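Local atomic coordinates of hydroxyethylphosphonate dioxygenase (Streptomyces albus, PDB entry 6B9R), a protein that uses a mononuclear non-haem iron and dioxygen to oxidise 2-hydroxyethylphosphonate, probably cleaving its carbon-carbon bond to give hydroxymethylphosphonate. Residues E144-H149 against A188-T193; L150-T155 against G184-P189; V161-R166 against A305-Q310. One frame throughout, in Å; residues are numbered along the deposited sequence.

Contact 1: E144-H149 against A188-T193. With FE (Fe (III) ion), chain E; 2HE ((2-hydroxyethyl)phosphonic acid), chain F.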
# COMPACT_ATOMS: atom_id res chain seq x y z
N GLU A 144 3.68 -29.09 20.49
CA GLU A 144 2.50 -29.02 19.64
C GLU A 144 2.66 -27.80 18.76
O GLU A 144 2.66 -26.66 19.24
CB GLU A 144 1.22 -28.95 20.48
CG GLU A 144 0.94 -30.23 21.24
CD GLU A 144 0.47 -31.37 20.35
OE1 GLU A 144 0.16 -31.15 19.16
OE2 GLU A 144 0.40 -32.51 20.84
N TRP A 145 2.81 -28.03 17.46
CA TRP A 145 3.12 -27.00 16.50
C TRP A 145 1.84 -26.34 16.00
O TRP A 145 0.78 -26.96 15.97
CB TRP A 145 3.86 -27.59 15.30
CG TRP A 145 5.17 -28.21 15.64
CD1 TRP A 145 5.38 -29.39 16.26
CD2 TRP A 145 6.45 -27.66 15.36
NE1 TRP A 145 6.73 -29.62 16.39
CE2 TRP A 145 7.41 -28.56 15.84
CE3 TRP A 145 6.88 -26.48 14.74
CZ2 TRP A 145 8.77 -28.33 15.73
CZ3 TRP A 145 8.24 -26.25 14.64
CH2 TRP A 145 9.16 -27.17 15.12
N ASN A 146 1.95 -25.08 15.60
CA ASN A 146 0.86 -24.46 14.87
C ASN A 146 1.06 -24.72 13.38
O ASN A 146 2.01 -25.38 12.95
CB ASN A 146 0.74 -22.97 15.21
CG ASN A 146 1.90 -22.11 14.68
OD1 ASN A 146 2.58 -22.47 13.72
ND2 ASN A 146 2.10 -20.96 15.31
N LYS A 147 0.15 -24.19 12.57
CA LYS A 147 0.19 -24.37 11.13
C LYS A 147 0.85 -23.20 10.42
O LYS A 147 0.87 -23.17 9.19
CB LYS A 147 -1.23 -24.57 10.60
CG LYS A 147 -1.99 -25.67 11.33
CD LYS A 147 -3.40 -25.84 10.76
CE LYS A 147 -4.21 -26.86 11.55
NZ LYS A 147 -5.67 -26.59 11.40
N GLY A 148 1.38 -22.25 11.18
CA GLY A 148 1.82 -21.00 10.61
C GLY A 148 0.63 -20.09 10.37
O GLY A 148 -0.50 -20.55 10.22
N HIS A 149 0.87 -18.78 10.35
CA HIS A 149 -0.20 -17.81 10.21
C HIS A 149 0.30 -16.66 9.34
O HIS A 149 1.50 -16.42 9.21
CB HIS A 149 -0.68 -17.31 11.58
CG HIS A 149 0.42 -16.88 12.50
ND1 HIS A 149 1.26 -15.83 12.21
CD2 HIS A 149 0.82 -17.37 13.70
CE1 HIS A 149 2.13 -15.68 13.19
NE2 HIS A 149 1.88 -16.60 14.11
N ALA A 188 5.23 -19.36 8.58
CA ALA A 188 6.27 -20.24 9.10
C ALA A 188 5.77 -20.92 10.37
O ALA A 188 5.48 -20.23 11.36
CB ALA A 188 7.54 -19.44 9.39
N PRO A 189 5.65 -22.25 10.39
CA PRO A 189 5.10 -22.92 11.58
C PRO A 189 6.07 -22.84 12.75
O PRO A 189 7.29 -22.90 12.56
CB PRO A 189 4.90 -24.37 11.12
CG PRO A 189 4.98 -24.33 9.61
CD PRO A 189 5.91 -23.19 9.29
N HIS A 190 5.53 -22.71 13.96
CA HIS A 190 6.40 -22.55 15.12
C HIS A 190 5.67 -22.98 16.39
O HIS A 190 4.46 -23.22 16.39
CB HIS A 190 6.93 -21.12 15.24
CG HIS A 190 5.86 -20.07 15.25
ND1 HIS A 190 5.26 -19.59 14.11
CD2 HIS A 190 5.28 -19.40 16.28
CE1 HIS A 190 4.37 -18.68 14.42
NE2 HIS A 190 4.36 -18.54 15.74
N SER A 191 6.45 -23.13 17.47
CA SER A 191 5.91 -23.49 18.78
C SER A 191 6.83 -22.95 19.87
O SER A 191 7.97 -22.53 19.60
CB SER A 191 5.74 -25.00 18.92
OG SER A 191 4.96 -25.32 20.06
N PHE A 192 6.33 -22.97 21.10
CA PHE A 192 7.08 -22.54 22.28
C PHE A 192 6.78 -23.47 23.45
O PHE A 192 5.63 -23.86 23.66
CB PHE A 192 6.73 -21.12 22.71
CG PHE A 192 6.80 -20.10 21.62
CD1 PHE A 192 5.70 -19.87 20.81
CD2 PHE A 192 7.96 -19.37 21.42
CE1 PHE A 192 5.74 -18.91 19.81
CE2 PHE A 192 8.01 -18.39 20.41
CZ PHE A 192 6.90 -18.17 19.60
N THR A 193 7.82 -23.82 24.21
CA THR A 193 7.69 -24.56 25.45
C THR A 193 8.55 -23.90 26.52
O THR A 193 9.37 -23.01 26.23
CB THR A 193 8.13 -26.03 25.29
OG1 THR A 193 9.52 -26.06 24.96
CG2 THR A 193 7.33 -26.73 24.19
FE FE E . 2.73 -17.16 16.15
O3 2HE F . 0.99 -18.63 17.08
P 2HE F . 0.67 -19.52 18.22
O1 2HE F . 0.66 -21.06 17.76
O2 2HE F . -0.77 -19.15 18.87
CA 2HE F . 1.98 -19.25 19.43
CB 2HE F . 2.31 -17.76 19.42
O4 2HE F . 3.11 -17.40 18.28
O HOH W 1 3.58 -18.21 11.15
O HOH W 2 1.39 -15.43 17.46

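Contact 2: L150-T155 against G184-P189. With FE (Fe (III) ion), chain E; 2HE ((2-hydroxyethyl)phosphonic acid), chain F.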
# COMPACT_ATOMS: atom_id res chain seq x y z
N LEU A 150 -0.67 -15.94 8.74
CA LEU A 150 -0.31 -14.93 7.75
C LEU A 150 0.56 -13.83 8.34
O LEU A 150 1.50 -13.36 7.70
CB LEU A 150 -1.57 -14.32 7.12
CG LEU A 150 -1.29 -13.14 6.17
CD1 LEU A 150 -0.29 -13.51 5.07
CD2 LEU A 150 -2.57 -12.58 5.58
N LEU A 151 0.27 -13.41 9.57
CA LEU A 151 0.94 -12.23 10.11
C LEU A 151 2.42 -12.51 10.38
O LEU A 151 2.80 -13.60 10.81
CB LEU A 151 0.25 -11.77 11.39
CG LEU A 151 -1.16 -11.19 11.19
CD1 LEU A 151 -1.64 -10.43 12.44
CD2 LEU A 151 -1.17 -10.29 9.97
N TYR A 152 3.25 -11.51 10.08
CA TYR A 152 4.64 -11.53 10.53
C TYR A 152 4.68 -11.60 12.05
O TYR A 152 3.76 -11.14 12.74
CB TYR A 152 5.36 -10.26 10.07
CG TYR A 152 5.49 -10.14 8.57
CD1 TYR A 152 4.43 -9.68 7.79
CD2 TYR A 152 6.68 -10.47 7.94
CE1 TYR A 152 4.55 -9.58 6.41
CE2 TYR A 152 6.82 -10.37 6.56
CZ TYR A 152 5.76 -9.91 5.81
OH TYR A 152 5.91 -9.81 4.45
N GLN A 153 5.75 -12.17 12.60
CA GLN A 153 5.85 -12.18 14.06
C GLN A 153 7.19 -11.65 14.53
O GLN A 153 8.24 -12.06 14.03
CB GLN A 153 5.61 -13.56 14.64
CG GLN A 153 5.39 -13.52 16.14
CD GLN A 153 4.83 -14.83 16.67
OE1 GLN A 153 3.87 -15.36 16.12
NE2 GLN A 153 5.44 -15.37 17.72
N PHE A 154 7.13 -10.74 15.49
CA PHE A 154 8.27 -10.38 16.33
C PHE A 154 7.99 -10.93 17.71
O PHE A 154 6.94 -10.63 18.30
CB PHE A 154 8.47 -8.87 16.40
CG PHE A 154 9.40 -8.47 17.49
CD1 PHE A 154 10.77 -8.56 17.30
CD2 PHE A 154 8.93 -8.09 18.72
CE1 PHE A 154 11.65 -8.24 18.32
CE2 PHE A 154 9.81 -7.78 19.76
CZ PHE A 154 11.18 -7.85 19.55
N THR A 155 8.91 -11.71 18.25
CA THR A 155 8.73 -12.34 19.54
C THR A 155 9.86 -11.94 20.47
O THR A 155 11.03 -12.01 20.09
CB THR A 155 8.66 -13.86 19.41
OG1 THR A 155 7.60 -14.21 18.52
CG2 THR A 155 8.39 -14.48 20.76
N GLY A 184 10.01 -13.29 12.23
CA GLY A 184 9.64 -14.45 11.44
C GLY A 184 8.65 -14.12 10.35
O GLY A 184 7.81 -13.22 10.49
N LEU A 185 8.72 -14.88 9.26
CA LEU A 185 7.99 -14.65 8.02
C LEU A 185 6.59 -15.23 8.09
O LEU A 185 6.31 -16.10 8.92
CB LEU A 185 8.75 -15.26 6.85
CG LEU A 185 10.02 -14.51 6.45
CD1 LEU A 185 10.79 -15.31 5.38
CD2 LEU A 185 9.66 -13.12 5.95
N PRO A 186 5.69 -14.76 7.22
CA PRO A 186 4.34 -15.32 7.18
C PRO A 186 4.33 -16.84 6.97
O PRO A 186 5.15 -17.38 6.23
CB PRO A 186 3.71 -14.60 5.98
CG PRO A 186 4.42 -13.30 5.90
CD PRO A 186 5.86 -13.62 6.30
N PHE A 187 3.39 -17.51 7.64
CA PHE A 187 3.08 -18.93 7.48
C PHE A 187 4.24 -19.86 7.85
O PHE A 187 4.23 -21.04 7.51
CB PHE A 187 2.60 -19.22 6.05
CG PHE A 187 1.31 -18.55 5.72
CD1 PHE A 187 0.13 -18.94 6.35
CD2 PHE A 187 1.27 -17.51 4.80
CE1 PHE A 187 -1.06 -18.32 6.06
CE2 PHE A 187 0.07 -16.90 4.50
CZ PHE A 187 -1.10 -17.30 5.14
N ALA A 188 5.23 -19.36 8.58
CA ALA A 188 6.27 -20.24 9.10
C ALA A 188 5.77 -20.92 10.37
O ALA A 188 5.48 -20.23 11.36
CB ALA A 188 7.54 -19.44 9.39
N PRO A 189 5.65 -22.25 10.39
CA PRO A 189 5.10 -22.92 11.58
C PRO A 189 6.07 -22.84 12.75
O PRO A 189 7.29 -22.90 12.56
CB PRO A 189 4.90 -24.37 11.12
CG PRO A 189 4.98 -24.33 9.61
CD PRO A 189 5.91 -23.19 9.29
FE FE E . 2.73 -17.16 16.15
O3 2HE F . 0.99 -18.63 17.08
P 2HE F . 0.67 -19.52 18.22
O1 2HE F . 0.66 -21.06 17.76
O2 2HE F . -0.77 -19.15 18.87
CA 2HE F . 1.98 -19.25 19.43
CB 2HE F . 2.31 -17.76 19.42
O4 2HE F . 3.11 -17.40 18.28
O HOH W 3 4.70 -15.69 11.04
O HOH W 2 1.39 -15.43 17.46

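Contact 3: V161-R166 against A305-Q310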
# COMPACT_ATOMS: atom_id res chain seq x y z
N VAL A 161 12.44 -20.10 27.70
CA VAL A 161 11.51 -20.51 26.65
C VAL A 161 12.29 -21.18 25.53
O VAL A 161 13.34 -20.68 25.10
CB VAL A 161 10.73 -19.30 26.11
CG1 VAL A 161 9.89 -19.71 24.91
CG2 VAL A 161 9.84 -18.70 27.22
N ASN A 162 11.79 -22.32 25.05
CA ASN A 162 12.32 -22.95 23.85
C ASN A 162 11.50 -22.50 22.65
O ASN A 162 10.26 -22.52 22.69
CB ASN A 162 12.28 -24.48 23.95
CG ASN A 162 13.48 -25.04 24.67
OD1 ASN A 162 14.39 -24.30 25.06
ND2 ASN A 162 13.51 -26.36 24.85
N TYR A 163 12.19 -22.12 21.57
CA TYR A 163 11.58 -21.68 20.32
C TYR A 163 11.75 -22.78 19.28
O TYR A 163 12.88 -23.22 19.01
CB TYR A 163 12.22 -20.38 19.83
CG TYR A 163 11.61 -19.87 18.54
CD1 TYR A 163 10.25 -19.65 18.45
CD2 TYR A 163 12.40 -19.59 17.43
CE1 TYR A 163 9.67 -19.18 17.28
CE2 TYR A 163 11.82 -19.13 16.24
CZ TYR A 163 10.47 -18.92 16.19
OH TYR A 163 9.89 -18.45 15.03
N TYR A 164 10.65 -23.24 18.71
CA TYR A 164 10.64 -24.27 17.69
C TYR A 164 10.17 -23.67 16.37
O TYR A 164 9.22 -22.89 16.35
CB TYR A 164 9.72 -25.43 18.09
CG TYR A 164 10.05 -26.02 19.44
CD1 TYR A 164 9.59 -25.41 20.60
CD2 TYR A 164 10.80 -27.18 19.55
CE1 TYR A 164 9.90 -25.94 21.84
CE2 TYR A 164 11.11 -27.72 20.78
CZ TYR A 164 10.65 -27.10 21.92
OH TYR A 164 10.95 -27.63 23.15
N PHE A 165 10.83 -24.04 15.28
CA PHE A 165 10.46 -23.44 14.00
C PHE A 165 10.75 -24.40 12.86
O PHE A 165 11.69 -25.20 12.93
CB PHE A 165 11.16 -22.09 13.78
CG PHE A 165 12.66 -22.13 13.93
CD1 PHE A 165 13.24 -22.06 15.19
CD2 PHE A 165 13.48 -22.18 12.82
CE1 PHE A 165 14.62 -22.06 15.33
CE2 PHE A 165 14.85 -22.17 12.95
CZ PHE A 165 15.42 -22.12 14.21
N ARG A 166 9.92 -24.31 11.81
CA ARG A 166 9.96 -25.23 10.68
C ARG A 166 10.08 -24.46 9.37
O ARG A 166 9.52 -23.37 9.21
CB ARG A 166 8.71 -26.12 10.63
CG ARG A 166 8.83 -27.40 11.41
CD ARG A 166 7.48 -28.10 11.50
NE ARG A 166 7.54 -29.29 12.33
CZ ARG A 166 6.46 -29.94 12.77
NH1 ARG A 166 5.25 -29.51 12.45
NH2 ARG A 166 6.61 -31.02 13.52
N ALA A 305 15.97 -20.23 7.53
CA ALA A 305 14.81 -21.02 7.93
C ALA A 305 13.65 -20.10 8.33
O ALA A 305 12.92 -20.36 9.28
CB ALA A 305 15.17 -21.99 9.06
N ASP A 306 13.51 -19.00 7.59
CA ASP A 306 12.38 -18.07 7.65
C ASP A 306 12.27 -17.28 8.95
O ASP A 306 11.22 -16.65 9.20
CB ASP A 306 11.05 -18.78 7.37
CG ASP A 306 11.03 -19.44 6.02
OD1 ASP A 306 11.62 -18.87 5.07
OD2 ASP A 306 10.44 -20.53 5.90
N VAL A 307 13.32 -17.29 9.79
CA VAL A 307 13.37 -16.49 11.01
C VAL A 307 14.72 -15.79 11.09
O VAL A 307 15.70 -16.22 10.48
CB VAL A 307 13.14 -17.35 12.28
CG1 VAL A 307 11.80 -18.05 12.22
CG2 VAL A 307 14.26 -18.38 12.45
N ARG A 308 14.76 -14.70 11.85
CA ARG A 308 16.01 -14.02 12.19
C ARG A 308 16.07 -13.88 13.71
O ARG A 308 15.29 -13.13 14.30
CB ARG A 308 16.13 -12.67 11.49
CG ARG A 308 17.27 -11.73 11.98
CD ARG A 308 18.58 -12.43 12.37
NE ARG A 308 19.05 -13.37 11.36
CZ ARG A 308 19.91 -14.35 11.62
NH1 ARG A 308 20.39 -14.53 12.85
NH2 ARG A 308 20.29 -15.16 10.64
N ILE A 309 17.00 -14.59 14.33
CA ILE A 309 17.12 -14.62 15.78
C ILE A 309 18.15 -13.59 16.22
O ILE A 309 19.27 -13.56 15.70
CB ILE A 309 17.53 -16.03 16.26
CG1 ILE A 309 16.45 -17.04 15.87
CG2 ILE A 309 17.73 -16.02 17.76
CD1 ILE A 309 16.90 -18.49 16.02
N GLN A 310 17.79 -12.76 17.20
CA GLN A 310 18.72 -11.79 17.78
C GLN A 310 19.04 -12.19 19.22
O GLN A 310 18.19 -12.02 20.11
CB GLN A 310 18.15 -10.37 17.75
CG GLN A 310 19.09 -9.32 18.37
CD GLN A 310 20.45 -9.30 17.69
OE1 GLN A 310 20.53 -9.07 16.48
NE2 GLN A 310 21.51 -9.59 18.44
O HOH W 4 10.22 -20.93 10.53
O HOH W 5 8.51 -22.02 6.97

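Contact 1: E144-H149 against A188-T193
The iron site joins these segments through His149, in the loop leading into strand 152-158, and His190, at the start of strand 190-194. His149 NE2 lies 2.3 Å from the iron and His190 NE2 2.2 Å from it. The two imidazoles stand almost perpendicular (planes at 88°), with His149 NE2 3.3 Å from His190 CE1. Imidazole suits His190 because it has two nitrogens: while NE2 holds the metal, ND1 donates to Ala188 O at 2.8 Å; the oxygen lies in the imidazole plane and the nitrogen in the carbonyl plane, which fixes the ring's rotation. With Gln153, these histidines form the three-residue protein face of the iron, a variant of the facial triad of two histidines and one carboxylate in which an amide takes the carboxylate's place. The substrate chelates the metal through O3 and O4. Asn146 links site and scaffold. Its chi1 of 69° sets CG between the backbone N and the carbonyl carbon, bringing ND2 over one face of the His190 ring. From there ND2 donates to phosphonate O1 of the substrate at 2.8 Å and, weakly, to O3. Asn146 OD1 is gripped from opposite faces of its plane by His190 N (3.0 Å) and Gly148 N (2.8 Å), the latter closing an Asx turn. Asn146 N returns a nearly straight bond (172°) to His190 O. Glycine suits position 148, since a beta carbon there would press on the backbone N of Ala188 and Pro189 and, at this positive phi, on the carbonyl O of Lys147. Ser191 OG donates to Glu144 O from above the carbonyl plane.

Contact 2: L150-T155 against G184-P189
Leu150 turns its CG anti to the backbone N (chi1 174°), which brings CD1 to within 3.5 Å of Phe187 CE2, while Tyr152, with CG beside its own N (chi1 -65°), swings its ring across Pro186. One face of each aromatic ring is met by aliphatic carbon in a CH-pi contact: Pro186 CG stands 3.7 Å from the Tyr152 ring centroid, 14° off the normal, and Leu150 CA lies over the face of Phe187. The compact, rigid proline ring offers apolar CH groups for this, and its fixed phi also suits the second position of the type II turn Leu185-Ala188, whose third position Phe187 fills at positive phi. A water donates to both Leu151 O and Leu185 O, bridging the backbones just outside the paired strands. Beyond it the backbones pair directly: Gln153 N to Gly184 O is 3.1 Å and Gly184 N to Gln153 O 2.8 Å, an antiparallel hydrogen-bonded pair. The extended Gln153 side chain places OE1 2.1 Å from the iron. Its NE2 donates to Thr155 OG1 at 2.6 Å, nearly in the amide plane, and to substrate O4 at 3.1 Å, bonds that fix which end of the amide faces the metal. Such a strand-borne ligand, completing a triad with two histidines, is characteristic of the cupin iron site.

Contact 3: V161-R166 against A305-Q310
Apolar contact dominates this meeting, and Phe165 and Val307 are at its middle. Val307 CG2 sits over one face of the Phe165 ring, offset toward the rim, in a CH-pi contact 4.1 Å from the centroid and 21° off the normal. Ala305 CB reaches the same ring in its plane, at the edge, 3.9 Å from Phe165 CE2, and Ile309 CD1 approaches Phe165 CE1 more loosely at 4.3 Å. A chi1 of 53°, with CG between the backbone N and the carbonyl carbon, holds the phenyl ring where it can meet all three; His172 stacks on it as well. The other branch of Val307 serves Tyr163: CG1 lies near the plane of the tyrosine ring, at its edge, 3.4 Å from OH. A beta-branched valine fits here because its two methyls address two different aromatics at once. Tyr163 also packs on Phe192 and on the iron ligand His190, the nearest atom of its side chain about 7 Å from the metal.

The polar contacts run through water. One water donates to Arg166 O and to Ala305 O (3.0 Å from the latter); a second donates to Arg166 O and to Asp306 OD2 (2.7 Å from the latter), a carboxylate oxygen that Ser167 bonds too. One backbone carbonyl is thus shared by two bridges at the end of the apolar patch. The Arg166 side chain has other partners: NE bonds Ser171 and the guanidinium makes a cation-pi contact with Trp145.

The strand axes pass 10.1 Å apart with directions 156° apart. Strand 161-167 is the middle one of a three-stranded sheet and 307-310 an edge of a seven-stranded one, so interlocking side chains, not backbone pairing, join them: the facing of two sheets expected of a cupin beta-sandwich.

Overall arrangement
The three contacts lie in one cupin domain, their centres each about 10 Å from the other two. Contacts 1 and 2 share Ala188 and Pro189 and approach the iron from two chain regions, 144-155 and 184-193; His149 O and Phe187 N probably hydrogen-bond between them. Contact 3 backs onto contact 1 through the small sheet, where strands 161-167 and 190-194 are neighbours, and onto contact 2 through the larger sheet, where 181-184 lies between 152-158 and 307-310. Along the chain, 161-166 falls between the partners of both other contacts, whereas 305-310 returns after the helical region. The metal ligands thus come from both sheets, Gln153 from the larger and His190 from the smaller, with His149 from the loop before strand 152-158.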